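Local coordinates for protein uncharacterized peptidase Lmo0363 (Listeria monocytogenes, PDB 3L4E) that is probably a serine-type peptidase related to peptidase E, although its own substrates are uncharacterised, at residues V154-L159 against E191-R196. Residues are numbered along the deposited sequence; the frame is centred on the assembly and turned at random.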
loop_
_atom_site.group_PDB
_atom_site.type_symbol
_atom_site.label_atom_id
_atom_site.label_comp_id
_atom_site.label_asym_id
_atom_site.label_seq_id
_atom_site.Cartn_x
_atom_site.Cartn_y
_atom_site.Cartn_z
ATOM N N VAL A 154 -2.754 0.759 -11.785
ATOM C CA VAL A 154 -3.691 -0.212 -12.320
ATOM C C VAL A 154 -4.999 0.493 -12.631
ATOM O O VAL A 154 -5.308 1.538 -12.059
ATOM C CB VAL A 154 -3.939 -1.387 -11.351
ATOM C CG1 VAL A 154 -2.679 -2.245 -11.210
ATOM C CG2 VAL A 154 -4.408 -0.879 -9.999
ATOM N N ASP A 155 -5.766 -0.074 -13.546
ATOM C CA ASP A 155 -7.015 0.553 -13.941
ATOM C C ASP A 155 -8.085 0.320 -12.884
ATOM O O ASP A 155 -9.098 1.015 -12.849
ATOM C CB ASP A 155 -7.471 0.030 -15.304
ATOM C CG ASP A 155 -6.536 0.438 -16.431
ATOM O OD1 ASP A 155 -5.692 1.338 -16.219
ATOM O OD2 ASP A 155 -6.648 -0.138 -17.536
ATOM N N PHE A 156 -7.852 -0.649 -12.006
ATOM C CA PHE A 156 -8.853 -0.996 -11.001
ATOM C C PHE A 156 -8.660 -0.309 -9.646
ATOM O O PHE A 156 -7.566 0.178 -9.324
ATOM C CB PHE A 156 -8.983 -2.520 -10.843
ATOM C CG PHE A 156 -7.719 -3.208 -10.382
ATOM C CD1 PHE A 156 -7.408 -3.293 -9.032
ATOM C CD2 PHE A 156 -6.857 -3.791 -11.299
ATOM C CE1 PHE A 156 -6.262 -3.946 -8.606
ATOM C CE2 PHE A 156 -5.701 -4.443 -10.878
ATOM C CZ PHE A 156 -5.404 -4.513 -9.528
ATOM N N SER A 157 -9.739 -0.275 -8.864
ATOM C CA SER A 157 -9.761 0.399 -7.568
ATOM C C SER A 157 -9.888 -0.600 -6.421
ATOM O O SER A 157 -10.986 -1.066 -6.099
ATOM C CB SER A 157 -10.914 1.405 -7.512
ATOM O OG SER A 157 -10.792 2.371 -8.538
ATOM N N THR A 158 -8.760 -0.916 -5.798
ATOM C CA THR A 158 -8.724 -1.939 -4.762
ATOM C C THR A 158 -9.526 -1.506 -3.544
ATOM O O THR A 158 -9.367 -0.390 -3.048
ATOM C CB THR A 158 -7.283 -2.265 -4.356
ATOM O OG1 THR A 158 -6.540 -2.645 -5.521
ATOM C CG2 THR A 158 -7.245 -3.390 -3.332
ATOM N N LEU A 159 -10.393 -2.395 -3.075
ATOM C CA LEU A 159 -11.238 -2.119 -1.918
ATOM C C LEU A 159 -10.903 -3.107 -0.807
ATOM O O LEU A 159 -11.335 -4.254 -0.841
ATOM C CB LEU A 159 -12.711 -2.217 -2.303
ATOM C CG LEU A 159 -13.715 -1.895 -1.201
ATOM C CD1 LEU A 159 -13.501 -0.484 -0.670
ATOM C CD2 LEU A 159 -15.124 -2.059 -1.738
ATOM N N GLU A 191 -7.095 -12.169 1.411
ATOM C CA GLU A 191 -6.794 -12.172 -0.019
ATOM C C GLU A 191 -5.639 -11.226 -0.329
ATOM O O GLU A 191 -5.447 -10.214 0.343
ATOM C CB GLU A 191 -8.021 -11.744 -0.843
ATOM C CG GLU A 191 -9.056 -12.849 -1.090
ATOM C CD GLU A 191 -10.291 -12.340 -1.832
ATOM O OE1 GLU A 191 -10.674 -11.172 -1.606
ATOM O OE2 GLU A 191 -10.882 -13.106 -2.626
ATOM N N ALA A 192 -4.866 -11.563 -1.356
ATOM C CA ALA A 192 -3.849 -10.661 -1.871
ATOM C C ALA A 192 -3.969 -10.641 -3.384
ATOM O O ALA A 192 -4.502 -11.583 -3.979
ATOM C CB ALA A 192 -2.459 -11.105 -1.436
ATOM N N ILE A 193 -3.503 -9.560 -4.002
ATOM C CA ILE A 193 -3.461 -9.474 -5.459
ATOM C C ILE A 193 -1.999 -9.498 -5.896
ATOM O O ILE A 193 -1.202 -8.638 -5.474
ATOM C CB ILE A 193 -4.135 -8.191 -6.009
ATOM C CG1 ILE A 193 -5.492 -7.946 -5.335
ATOM C CG2 ILE A 193 -4.294 -8.296 -7.526
ATOM C CD1 ILE A 193 -6.099 -6.590 -5.662
ATOM N N PHE A 194 -1.660 -10.503 -6.703
ATOM C CA PHE A 194 -0.331 -10.665 -7.277
ATOM C C PHE A 194 -0.334 -9.948 -8.615
ATOM O O PHE A 194 -1.130 -10.290 -9.504
ATOM C CB PHE A 194 -0.038 -12.137 -7.593
ATOM C CG PHE A 194 0.130 -13.042 -6.391
ATOM C CD1 PHE A 194 -0.168 -12.635 -5.107
ATOM C CD2 PHE A 194 0.576 -14.345 -6.582
ATOM C CE1 PHE A 194 -0.004 -13.506 -4.034
ATOM C CE2 PHE A 194 0.736 -15.208 -5.520
ATOM C CZ PHE A 194 0.448 -14.784 -4.245
ATOM N N ILE A 195 0.555 -8.979 -8.777
ATOM C CA ILE A 195 0.662 -8.270 -10.045
ATOM C C ILE A 195 2.081 -8.330 -10.600
ATOM O O ILE A 195 3.029 -7.836 -9.984
ATOM C CB ILE A 195 0.192 -6.807 -9.923
ATOM C CG1 ILE A 195 -1.287 -6.776 -9.538
ATOM C CG2 ILE A 195 0.424 -6.068 -11.241
ATOM C CD1 ILE A 195 -1.754 -5.491 -8.911
ATOM N N ARG A 196 2.208 -8.967 -11.759
ATOM C CA ARG A 196 3.459 -9.045 -12.499
ATOM C C ARG A 196 3.182 -8.590 -13.929
ATOM O O ARG A 196 2.718 -9.369 -14.767
ATOM C CB ARG A 196 4.003 -10.476 -12.497
ATOM C CG ARG A 196 4.293 -11.048 -11.109
ATOM C CD ARG A 196 5.676 -10.641 -10.613
ATOM N NE ARG A 196 6.112 -11.413 -9.444
ATOM C CZ ARG A 196 7.057 -11.011 -8.600
ATOM N NH1 ARG A 196 7.661 -9.845 -8.793
ATOM N NH2 ARG A 196 7.399 -11.768 -7.564
#
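Val-154 meets Ile-195 obliquely, its CG1 lying 4.1 Å from CD1 of Ile-195. A small branched residue suits this turn of the chain because its two methyls do different work: while CG1 reaches across, CG2 sits 3.7 Å above the plane of the Phe-156 ring, over its centre, covering that face and so restraining how the ring can turn.

Two residues on, Phe-156 spans the gap. With CG between the backbone N and the carbonyl carbon (chi1 61°), the ring folds beneath that methyl and points its far end at the strand. CZ touches CD1 of Ile-195 at 3.8 Å, the methyl lying at the ring edge near its plane; CE1 meets CD1 of Ile-193 at 4.0 Å. Phenylalanine's rigid length reaches both methyls at once. The ring also meets Tyr-185 of strand 184-186.

Thr-158 points the same way and approaches Ile-193 tip to tip. Short and branched, it sets both OG1, at 4.0 Å, and CG2, at 4.1 Å, against Ile-193 CD1. Ile-193 and Ile-195 project from the same face of their strand; beta-branching suits the extended backbone, and the long arm, with chi2 of Ile-193 near trans at 171°, carries CD1 outward.

No hydrogen bond joins the segments; side chains fill the gap and hold the backbones apart, the nearest alpha carbons, of Thr-158 and Ile-193, being 9.2 Å from each other. Strand 157-159 pairs instead with 184-186, while 191-196 runs antiparallel to 4-8, whose Leu-7 touches Ile-195 and Thr-158. Thr-158 lies about 8 Å, side chain to side chain, from Ser-120, assigned to the charge relay by similarity. This is layer packing on one face of the mixed central sheet of an alpha/beta fold, consistent with the S51 peptidase family.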